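Local coordinates for carboxylesterase (Est-2) (Archaeoglobus fulgidus, PDB 5FRD), which probably hydrolyses carboxylic esters as a thermophilic member of the alpha/beta hydrolase family, and binds coenzyme A in the vicinity of its active site, at residues 228-231 with 237-240; 39-42 with 47-50; 63-68 with 95-100. All blocks are in the same frame, centred on the assembly; numbering follows the deposited sequence.

How the interactions relate
Interactions 1 and 2 are buried and apolar, whereas interaction 3 is only partly buried and adds charge to its packing. Interaction 1 lays a phenylalanine of helix 235-249 against the start of helix 230-233; interaction 2 seats a leucine of helix 38-43 on strand 47-49. These two meet directly, because the Asn239 amide probably bonds to the Gln40 amide and to the backbone O of Asn39; the centres of the two interactions are about 13 Å apart. Interaction 3 joins helices 65-79 and 90-101 and stands apart: its nearest atoms are about 6 Å from interaction 2 and about 11 Å from interaction 1, which lies on the opposite side of the chain's centre.

Interaction 1: 228-231 with 237-240; sequences HMVM and EFNE
The backbones of 228-231 and 237-240 come nearest at Met231 and Phe238, whose CA atoms are 5.8 Å apart, as a loop turns into helix 230-233 and the next helix, 235-249, passes beside it. The contact centres on the Phe238 ring. Its CB bond points toward 228-231, and CG is anti to the backbone N (chi1 -177°), which carries the ring out from helix 235-249 to Met231. Met231 CB sits over the ring centre, 4.0 Å from the centroid and just 4° off the normal, a nearly ideal CH-pi approach to one face. Met231 CA lies over the same face, 4.0 Å from Phe238 CG, so this residue meets the ring with its root, while its thioether chain, bent at chi2 and chi3, leaves the ring behind and the side chain also touches His88 of strand 83-88. Val230 reaches the ring obliquely: its CG1 is 4.1 Å from Phe238 CD2, and the two side chains cross at about a right angle. Asn239 OD1 lies in the ring plane, at the edge. Cutting Phe238 back to an alanine here is likely to leave a gap under Met231 CB and Val230 CG1 without its aromatic partner. Just upstream, Met229 is the N-cap residue of helix 230-233 and the centre of an inverse gamma turn, and His228 bonds through ND1 to Asp200; its position fits the histidine of a Ser-His-Asp triad with Ser89 and Asp200, as in other alpha/beta hydrolases. Around the contact, Val112 of strand 106-112 touches Val230, Met231 and Phe238 alike, placing them against the central sheet. From helix 38-43, Gln40 packs on the ring and sends NE2 to both Met231 O and Asn239 OD1, while Asn239 ND2 bonds to Asn39 O, linking three helices beside the sheet.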
ATOM      1  N   HIS A 228      -2.282 -11.004   4.688  1.00 14.42           N
ATOM      2  CA  HIS A 228      -1.688  -9.819   4.051  1.00 13.82           C
ATOM      3  C   HIS A 228      -2.712  -8.971   3.347  1.00 15.68           C
ATOM      4  O   HIS A 228      -2.610  -7.737   3.403  1.00 18.25           O
ATOM      5  CB  HIS A 228      -0.594 -10.283   3.095  1.00 15.16           C
ATOM      6  CG  HIS A 228       0.308  -9.219   2.554  1.00 13.15           C
ATOM      7  ND1 HIS A 228       1.119  -8.467   3.359  1.00 14.31           N
ATOM      8  CD2 HIS A 228       0.607  -8.865   1.282  1.00 15.16           C
ATOM      9  CE1 HIS A 228       1.877  -7.684   2.605  1.00 15.72           C
ATOM     10  NE2 HIS A 228       1.573  -7.887   1.344  1.00 17.05           N
ATOM     11  N   MET A 229      -3.718  -9.582   2.730  1.00 14.13           N
ATOM     12  CA  MET A 229      -4.726  -8.848   1.932  1.00 15.04           C
ATOM     13  C   MET A 229      -5.930  -8.371   2.761  1.00 13.77           C
ATOM     14  O   MET A 229      -7.088  -8.431   2.335  1.00 15.01           O
ATOM     15  CB  MET A 229      -5.186  -9.708   0.744  1.00 14.31           C
ATOM     16  CG  MET A 229      -4.078 -10.197  -0.146  1.00 15.83           C
ATOM     17  SD  MET A 229      -2.953  -8.906  -0.692  1.00 20.63           S
ATOM     18  CE  MET A 229      -4.054  -7.847  -1.591  1.00 22.50           C
ATOM     19  N   VAL A 230      -5.625  -7.819   3.930  1.00 12.84           N
ATOM     20  CA  VAL A 230      -6.608  -7.461   4.937  1.00 13.88           C
ATOM     21  C   VAL A 230      -7.707  -6.511   4.448  1.00 14.47           C
ATOM     22  O   VAL A 230      -8.857  -6.619   4.836  1.00 15.81           O
ATOM     23  CB  VAL A 230      -5.891  -6.948   6.192  1.00 15.29           C
ATOM     24  CG1 VAL A 230      -5.052  -5.696   5.911  1.00 15.79           C
ATOM     25  CG2 VAL A 230      -6.869  -6.675   7.308  1.00 17.42           C
ATOM     26  N   MET A 231      -7.370  -5.571   3.558  1.00 14.19           N
ATOM     27  CA  MET A 231      -8.362  -4.601   3.074  1.00 13.37           C
ATOM     28  C   MET A 231      -9.406  -5.229   2.162  1.00 15.19           C
ATOM     29  O   MET A 231     -10.467  -4.660   1.995  1.00 15.01           O
ATOM     30  CB  MET A 231      -7.670  -3.421   2.367  1.00 13.17           C
ATOM     31  CG  MET A 231      -7.089  -3.717   0.990  1.00 14.94           C
ATOM     32  SD  MET A 231      -5.769  -4.927   0.886  1.00 17.52           S
ATOM     33  CE  MET A 231      -4.607  -4.054   1.883  1.00 19.69           C
ATOM     34  N   GLU A 237     -14.075  -4.568   8.790  1.00 14.98           N
ATOM     35  CA  GLU A 237     -13.238  -4.352   9.959  1.00 14.86           C
ATOM     36  C   GLU A 237     -12.116  -3.364   9.670  1.00 14.16           C
ATOM     37  O   GLU A 237     -11.819  -2.500  10.484  1.00 16.39           O
ATOM     38  CB  GLU A 237     -12.663  -5.678  10.428  1.00 17.66           C
ATOM     39  CG  GLU A 237     -13.750  -6.657  10.911  1.00 19.09           C
ATOM     40  CD  GLU A 237     -14.396  -7.540   9.855  1.00 22.98           C
ATOM     41  OE1 GLU A 237     -14.222  -7.381   8.636  1.00 17.79           O
ATOM     42  OE2 GLU A 237     -15.198  -8.443  10.228  1.00 22.23           O
ATOM     43  N   PHE A 238     -11.540  -3.490   8.493  1.00 13.75           N
ATOM     44  CA  PHE A 238     -10.510  -2.548   8.069  1.00 15.26           C
ATOM     45  C   PHE A 238     -11.072  -1.141   8.007  1.00 14.19           C
ATOM     46  O   PHE A 238     -10.479  -0.215   8.564  1.00 14.07           O
ATOM     47  CB  PHE A 238      -9.939  -2.987   6.717  1.00 13.76           C
ATOM     48  CG  PHE A 238      -8.803  -2.101   6.223  1.00 12.49           C
ATOM     49  CD1 PHE A 238      -9.082  -0.931   5.558  1.00 15.62           C
ATOM     50  CD2 PHE A 238      -7.485  -2.463   6.417  1.00 13.47           C
ATOM     51  CE1 PHE A 238      -8.056  -0.090   5.120  1.00 14.89           C
ATOM     52  CE2 PHE A 238      -6.461  -1.649   5.971  1.00 14.82           C
ATOM     53  CZ  PHE A 238      -6.744  -0.458   5.355  1.00 13.92           C
ATOM     54  N   ASN A 239     -12.234  -0.998   7.377  1.00 12.99           N
ATOM     55  CA  ASN A 239     -12.836   0.306   7.218  1.00 14.01           C
ATOM     56  C   ASN A 239     -13.209   0.918   8.547  1.00 14.66           C
ATOM     57  O   ASN A 239     -13.089   2.115   8.748  1.00 14.99           O
ATOM     58  CB  ASN A 239     -14.055   0.243   6.339  1.00 13.32           C
ATOM     59  CG  ASN A 239     -13.733   0.022   4.867  1.00 15.33           C
ATOM     60  OD1 ASN A 239     -12.563  -0.020   4.478  1.00 15.30           O
ATOM     61  ND2 ASN A 239     -14.746  -0.159   4.050  1.00 16.20           N
ATOM     62  N   GLU A 240     -13.721   0.102   9.471  1.00 13.58           N
ATOM     63  CA  GLU A 240     -14.074   0.639  10.776  1.00 16.35           C
ATOM     64  C   GLU A 240     -12.858   1.216  11.505  1.00 15.40           C
ATOM     65  O   GLU A 240     -12.931   2.279  12.124  1.00 15.86           O
ATOM     66  CB  GLU A 240     -14.780  -0.464  11.589  1.00 20.95           C
ATOM     67  CG  GLU A 240     -15.228  -0.075  12.983  1.00 23.09           C
ATOM     68  CD  GLU A 240     -15.912  -1.226  13.714  1.00 26.67           C
ATOM     69  OE1 GLU A 240     -16.597  -2.055  13.068  1.00 20.73           O
ATOM     70  OE2 GLU A 240     -15.748  -1.292  14.952  1.00 29.49           O
TER

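Interaction 2: 39-42 with 47-50; sequences NQLT and YAID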
ATOM      1  N   ASN A  39     -13.069  -1.429  -1.851  1.00 13.13           N
ATOM      2  CA  ASN A  39     -13.927  -1.467  -0.657  1.00 14.65           C
ATOM      3  C   ASN A  39     -13.752  -0.275   0.262  1.00 14.31           C
ATOM      4  O   ASN A  39     -14.675   0.125   0.979  1.00 16.80           O
ATOM      5  CB  ASN A  39     -13.694  -2.748   0.149  1.00 14.74           C
ATOM      6  CG  ASN A  39     -13.968  -3.990  -0.645  1.00 18.35           C
ATOM      7  OD1 ASN A  39     -15.118  -4.268  -0.998  1.00 20.05           O
ATOM      8  ND2 ASN A  39     -12.926  -4.737  -0.967  1.00 20.98           N
ATOM      9  N   GLN A  40     -12.575   0.367   0.209  1.00 12.34           N
ATOM     10  CA  GLN A  40     -12.314   1.577   0.954  1.00 12.52           C
ATOM     11  C   GLN A  40     -12.803   2.818   0.201  1.00 12.93           C
ATOM     12  O   GLN A  40     -13.391   3.729   0.784  1.00 13.97           O
ATOM     13  CB  GLN A  40     -10.814   1.725   1.256  1.00 13.02           C
ATOM     14  CG  GLN A  40     -10.289   0.728   2.279  1.00 13.49           C
ATOM     15  CD  GLN A  40     -10.328  -0.712   1.803  1.00 13.59           C
ATOM     16  OE1 GLN A  40      -9.792  -1.042   0.756  1.00 13.84           O
ATOM     17  NE2 GLN A  40     -10.974  -1.632   2.616  1.00 13.95           N
ATOM     18  N   LEU A  41     -12.602   2.818  -1.111  1.00 12.38           N
ATOM     19  CA  LEU A  41     -12.993   3.962  -1.920  1.00 13.34           C
ATOM     20  C   LEU A  41     -14.489   4.199  -1.845  1.00 15.57           C
ATOM     21  O   LEU A  41     -14.915   5.346  -1.754  1.00 15.61           O
ATOM     22  CB  LEU A  41     -12.553   3.795  -3.363  1.00 13.54           C
ATOM     23  CG  LEU A  41     -11.048   3.900  -3.567  1.00 13.46           C
ATOM     24  CD1 LEU A  41     -10.677   3.273  -4.888  1.00 15.22           C
ATOM     25  CD2 LEU A  41     -10.608   5.361  -3.498  1.00 15.66           C
ATOM     26  N   THR A  42     -15.265   3.123  -1.854  1.00 15.02           N
ATOM     27  CA  THR A  42     -16.734   3.221  -1.843  1.00 16.66           C
ATOM     28  C   THR A  42     -17.290   3.609  -0.485  1.00 20.14           C
ATOM     29  O   THR A  42     -18.347   4.245  -0.422  1.00 24.77           O
ATOM     30  CB  THR A  42     -17.400   1.926  -2.351  1.00 19.34           C
ATOM     31  OG1 THR A  42     -16.977   0.833  -1.523  1.00 20.84           O
ATOM     32  CG2 THR A  42     -17.102   1.664  -3.794  1.00 18.59           C
ATOM     33  N   TYR A  47      -8.837   9.001  -3.002  1.00 11.35           N
ATOM     34  CA  TYR A  47      -8.230   8.658  -4.281  1.00 11.81           C
ATOM     35  C   TYR A  47      -7.221   7.542  -4.137  1.00 11.20           C
ATOM     36  O   TYR A  47      -6.402   7.580  -3.209  1.00 11.87           O
ATOM     37  CB  TYR A  47      -7.456   9.868  -4.836  1.00 12.03           C
ATOM     38  CG  TYR A  47      -8.251  10.976  -5.447  1.00 11.82           C
ATOM     39  CD1 TYR A  47      -8.871  11.903  -4.642  1.00 14.56           C
ATOM     40  CD2 TYR A  47      -8.370  11.103  -6.817  1.00 14.32           C
ATOM     41  CE1 TYR A  47      -9.595  12.989  -5.215  1.00 15.51           C
ATOM     42  CE2 TYR A  47      -9.063  12.174  -7.390  1.00 15.96           C
ATOM     43  CZ  TYR A  47      -9.667  13.069  -6.578  1.00 14.42           C
ATOM     44  OH  TYR A  47     -10.350  14.158  -7.133  1.00 21.18           O
ATOM     45  N   ALA A  48      -7.243   6.588  -5.061  1.00 10.34           N
ATOM     46  CA  ALA A  48      -6.261   5.508  -5.117  1.00 10.70           C
ATOM     47  C   ALA A  48      -5.503   5.572  -6.423  1.00 11.45           C
ATOM     48  O   ALA A  48      -6.109   5.567  -7.491  1.00 12.21           O
ATOM     49  CB  ALA A  48      -6.930   4.142  -4.974  1.00 11.72           C
ATOM     50  N   ILE A  49      -4.184   5.646  -6.331  1.00 11.44           N
ATOM     51  CA  ILE A  49      -3.360   5.722  -7.528  1.00 11.59           C
ATOM     52  C   ILE A  49      -3.194   4.381  -8.227  1.00 13.08           C
ATOM     53  O   ILE A  49      -3.083   3.349  -7.570  1.00 12.51           O
ATOM     54  CB  ILE A  49      -2.002   6.329  -7.169  1.00 11.82           C
ATOM     55  CG1 ILE A  49      -1.206   6.715  -8.419  1.00 14.70           C
ATOM     56  CG2 ILE A  49      -1.188   5.418  -6.266  1.00 14.14           C
ATOM     57  CD1 ILE A  49       0.080   7.497  -8.127  1.00 14.04           C
ATOM     58  N   ASP A  50      -3.139   4.370  -9.559  1.00 11.58           N
ATOM     59  CA  ASP A  50      -2.485   3.277 -10.293  1.00 13.34           C
ATOM     60  C   ASP A  50      -1.028   3.700 -10.481  1.00 13.12           C
ATOM     61  O   ASP A  50      -0.775   4.659 -11.224  1.00 12.87           O
ATOM     62  CB  ASP A  50      -3.092   3.079 -11.701  1.00 12.42           C
ATOM     63  CG  ASP A  50      -4.409   2.354 -11.738  1.00 14.90           C
ATOM     64  OD1 ASP A  50      -4.695   1.515 -10.863  1.00 15.39           O
ATOM     65  OD2 ASP A  50      -5.131   2.528 -12.779  1.00 15.51           O
TER
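Leu41 meets Ala48 through both of its methyl groups: CD1 is 3.8 Å from Ala48 CB and CD2 is 4.1 Å from the same carbon, so the fork of the leucine straddles the single methyl of the alanine. The CD2 branch also lies over the strand backbone, 3.9 Å from Ala48 N and 4.1 Å from Tyr47 N. The CB bonds of Leu41 and Ala48 point toward each other's segment. With CG anti to the carbonyl carbon (chi1 -70°), the Leu41 fork is carried from helix 38-43 down to the strand, while the CA atoms of Leu41 and Tyr47, the nearest pair, remain 7.1 Å apart. Tyr47 contributes backbone here; its CB bond points away, and its hydroxyl is hydrogen-bonded to Lys18 NZ. In the next shell, Tyr26 of strand 24-27 touches both Leu41 and Ala48, and Leu17 and Leu2 also pack on Leu41. The strand is positioned by its neighbours: Tyr47 makes backbone hydrogen bonds to Val24 and Tyr26, Ile49 to Tyr26, and Ala48 to Leu17, with 24-27 running parallel and 12-18 antiparallel. Strand 24-27, helix 38-43 and strand 47-49 thus form a beta-alpha-beta crossover, and this contact is where its helix rests on the second strand. Between helix and strand the side-chain contact is aliphatic, methyl on methyl, with one leucine methyl against the strand backbone, which is consistent with shape fit and burial, more than directional bonds, governing how the helix rests here.

Interaction 3: 63-68 with 95-100; sequences NSVDEY and AQKLYL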
ATOM      1  N   ASN A  63      13.224   2.554 -11.161  1.00 22.70           N
ATOM      2  CA  ASN A  63      14.353   1.825 -10.587  0.70 23.90           C
ATOM      3  C   ASN A  63      14.457   1.853  -9.066  1.00 22.60           C
ATOM      4  O   ASN A  63      15.346   1.233  -8.476  1.00 25.70           O
ATOM      5  CB  ASN A  63      15.631   2.361 -11.252  0.70 29.26           C
ATOM      6  CG  ASN A  63      15.692   2.004 -12.729  0.70 26.71           C
ATOM      7  OD1 ASN A  63      15.382   0.872 -13.129  0.70 34.86           O
ATOM      8  ND2 ASN A  63      16.082   2.961 -13.539  0.70 33.37           N
ATOM      9  N   SER A  64      13.503   2.524  -8.405  1.00 22.75           N
ATOM     10  CA  SER A  64      13.521   2.600  -6.955  1.00 20.24           C
ATOM     11  C   SER A  64      12.146   2.901  -6.391  1.00 18.69           C
ATOM     12  O   SER A  64      11.286   3.468  -7.080  1.00 19.71           O
ATOM     13  CB  SER A  64      14.480   3.696  -6.472  1.00 24.99           C
ATOM     14  OG  SER A  64      14.011   4.966  -6.855  1.00 28.94           O
ATOM     15  N   VAL A  65      11.969   2.535  -5.129  1.00 18.36           N
ATOM     16  CA  VAL A  65      10.802   2.966  -4.357  1.00 16.67           C
ATOM     17  C   VAL A  65      10.703   4.497  -4.357  1.00 18.51           C
ATOM     18  O   VAL A  65       9.599   5.035  -4.472  1.00 18.08           O
ATOM     19  CB  VAL A  65      10.833   2.396  -2.937  1.00 18.59           C
ATOM     20  CG1 VAL A  65       9.710   2.957  -2.077  1.00 19.36           C
ATOM     21  CG2 VAL A  65      10.708   0.880  -2.947  1.00 22.77           C
ATOM     22  N   ASP A  66      11.823   5.207  -4.220  1.00 18.91           N
ATOM     23  CA  ASP A  66      11.821   6.673  -4.266  0.60 19.73           C
ATOM     24  C   ASP A  66      11.189   7.243  -5.535  1.00 18.14           C
ATOM     25  O   ASP A  66      10.467   8.244  -5.481  1.00 19.57           O
ATOM     26  CB  ASP A  66      13.261   7.230  -4.146  0.60 28.49           C
ATOM     27  CG  ASP A  66      13.698   7.460  -2.705  0.60 52.11           C
ATOM     28  OD1 ASP A  66      12.885   7.947  -1.892  0.60 88.58           O
ATOM     29  OD2 ASP A  66      14.875   7.175  -2.391  0.60104.83           O
ATOM     30  N   GLU A  67      11.452   6.632  -6.691  1.00 19.11           N
ATOM     31  CA  GLU A  67      10.866   7.080  -7.940  0.60 18.70           C
ATOM     32  C   GLU A  67       9.315   6.909  -7.921  1.00 17.35           C
ATOM     33  O   GLU A  67       8.585   7.789  -8.347  1.00 17.76           O
ATOM     34  CB  GLU A  67      11.558   6.361  -9.109  0.60 22.19           C
ATOM     35  CG  GLU A  67      12.932   6.951  -9.416  0.60 27.25           C
ATOM     36  CD  GLU A  67      13.869   6.001 -10.151  0.60 41.22           C
ATOM     37  OE1 GLU A  67      13.433   5.326 -11.108  0.60 26.69           O
ATOM     38  OE2 GLU A  67      15.060   5.929  -9.771  0.60 46.53           O
ATOM     39  N   TYR A  68       8.843   5.757  -7.423  1.00 16.43           N
ATOM     40  CA  TYR A  68       7.401   5.639  -7.264  1.00 15.50           C
ATOM     41  C   TYR A  68       6.850   6.668  -6.293  1.00 16.07           C
ATOM     42  O   TYR A  68       5.741   7.175  -6.471  1.00 14.87           O
ATOM     43  CB  TYR A  68       6.992   4.224  -6.812  1.00 15.44           C
ATOM     44  CG  TYR A  68       6.883   3.219  -7.923  1.00 14.75           C
ATOM     45  CD1 TYR A  68       6.210   3.516  -9.095  1.00 14.15           C
ATOM     46  CD2 TYR A  68       7.380   1.925  -7.788  1.00 19.00           C
ATOM     47  CE1 TYR A  68       6.082   2.612 -10.123  1.00 13.95           C
ATOM     48  CE2 TYR A  68       7.270   1.003  -8.834  1.00 18.58           C
ATOM     49  CZ  TYR A  68       6.605   1.360 -10.006  1.00 16.91           C
ATOM     50  OH  TYR A  68       6.497   0.485 -11.081  1.00 19.05           O
ATOM     51  N   ALA A  95       4.832   4.950   0.661  1.00 13.14           N
ATOM     52  CA  ALA A  95       4.328   5.911   1.626  1.00 13.59           C
ATOM     53  C   ALA A  95       5.409   6.446   2.559  1.00 15.16           C
ATOM     54  O   ALA A  95       5.413   7.644   2.853  1.00 15.96           O
ATOM     55  CB  ALA A  95       3.188   5.298   2.440  1.00 14.27           C
ATOM     56  N   GLN A  96       6.282   5.574   3.051  1.00 14.15           N
ATOM     57  CA  GLN A  96       7.347   6.007   3.936  1.00 14.62           C
ATOM     58  C   GLN A  96       8.290   6.958   3.193  1.00 17.46           C
ATOM     59  O   GLN A  96       8.625   8.022   3.751  1.00 18.39           O
ATOM     60  CB  GLN A  96       8.124   4.809   4.464  1.00 16.00           C
ATOM     61  CG  GLN A  96       7.333   3.964   5.437  1.00 15.85           C
ATOM     62  CD  GLN A  96       8.028   2.668   5.732  1.00 16.03           C
ATOM     63  OE1 GLN A  96       8.991   2.637   6.492  1.00 17.12           O
ATOM     64  NE2 GLN A  96       7.589   1.588   5.101  1.00 15.70           N
ATOM     65  N   LYS A  97       8.697   6.623   1.968  1.00 16.19           N
ATOM     66  CA  LYS A  97       9.561   7.500   1.185  0.70 15.02           C
ATOM     67  C   LYS A  97       8.863   8.806   0.834  1.00 17.84           C
ATOM     68  O   LYS A  97       9.501   9.886   0.831  1.00 19.40           O
ATOM     69  CB  LYS A  97      10.126   6.808  -0.039  0.70 16.09           C
ATOM     70  CG  LYS A  97      11.062   5.659   0.268  0.70 20.34           C
ATOM     71  CD  LYS A  97      12.393   6.068   0.888  0.70 36.77           C
ATOM     72  CE  LYS A  97      13.492   5.076   0.545  0.70 45.68           C
ATOM     73  NZ  LYS A  97      14.822   5.728   0.674  0.70 36.49           N
ATOM     74  N   LEU A  98       7.565   8.758   0.559  1.00 15.64           N
ATOM     75  CA  LEU A  98       6.786   9.949   0.306  1.00 16.43           C
ATOM     76  C   LEU A  98       6.812  10.887   1.516  1.00 17.95           C
ATOM     77  O   LEU A  98       7.001  12.106   1.366  1.00 17.76           O
ATOM     78  CB  LEU A  98       5.356   9.569  -0.091  1.00 15.67           C
ATOM     79  CG  LEU A  98       4.369  10.669  -0.441  1.00 18.21           C
ATOM     80  CD1 LEU A  98       3.232  10.122  -1.306  1.00 20.50           C
ATOM     81  CD2 LEU A  98       3.792  11.337   0.786  1.00 22.25           C
ATOM     82  N   TYR A  99       6.594  10.341   2.708  1.00 17.24           N
ATOM     83  CA  TYR A  99       6.632  11.133   3.929  1.00 19.93           C
ATOM     84  C   TYR A  99       8.012  11.749   4.119  1.00 20.08           C
ATOM     85  O   TYR A  99       8.114  12.926   4.475  1.00 21.54           O
ATOM     86  CB  TYR A  99       6.217  10.304   5.158  1.00 19.69           C
ATOM     87  CG  TYR A  99       6.403  11.099   6.430  1.00 19.17           C
ATOM     88  CD1 TYR A  99       5.528  12.103   6.762  1.00 20.56           C
ATOM     89  CD2 TYR A  99       7.495  10.887   7.235  1.00 20.15           C
ATOM     90  CE1 TYR A  99       5.712  12.884   7.898  1.00 21.10           C
ATOM     91  CE2 TYR A  99       7.691  11.645   8.373  1.00 19.46           C
ATOM     92  CZ  TYR A  99       6.783  12.613   8.703  1.00 20.32           C
ATOM     93  OH  TYR A  99       7.011  13.351   9.861  1.00 23.01           O
ATOM     94  N   LEU A 100       9.069  10.993   3.903  1.00 19.74           N
ATOM     95  CA  LEU A 100      10.425  11.523   4.104  0.60 19.85           C
ATOM     96  C   LEU A 100      10.807  12.642   3.141  1.00 26.40           C
ATOM     97  O   LEU A 100      11.510  13.584   3.545  1.00 28.92           O
ATOM     98  CB  LEU A 100      11.441  10.395   4.111  0.60 23.36           C
ATOM     99  CG  LEU A 100      11.196   9.448   5.299  0.60 23.86           C
ATOM    100  CD1 LEU A 100      11.988   8.169   5.105  0.60 25.76           C
ATOM    101  CD2 LEU A 100      11.482  10.089   6.665  0.60 22.35           C
TER
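Val65 and Lys97 make the close apolar part of this contact, with Val65 CG1 3.8 Å from Lys97 CG and the two side chains crossing at about a right angle. CG1 is anti to the backbone N of Val65 (chi1 174°), which turns that methyl onto the lower part of the lysine chain. Val65 is buried, and Ala93 and Val94 of helix 90-101 also pack against it. Here the start of helix 65-79 leans on helix 90-101, which follows strand 83-88 and the sequence fitting the nucleophile elbow of the alpha/beta hydrolase fold. Ser64 is the N-cap of helix 65-79: its OG accepts from Glu67 N at 3.1 Å, a bond that secures the helix start from which Val65 and Asp66 project. The Glu67 carboxylate folds back, its OE1 accepting from Asn63 N at 2.8 Å, nearly straight (173°) and from 48° above the carboxylate plane, but this bond is doubtful, since it holds in one of two modelled conformers. On the partly exposed side the Asp66 carboxylate crosses the Lys97 chain at a slant, with OD1 over its CB-to-CD part, 3.4 Å from Lys97 CD and 3.5 Å from Lys97 CB, which is still close packing. Only the ionic end is loose: Lys97 NZ stands 3.4 Å from Asp66 OD2, a salt bridge with a weak hydrogen bond. Arg101 also touches the Asp66 side chain. With both Asp66 and Lys97 modelled in two conformers, the persistence of their pairing is doubtful.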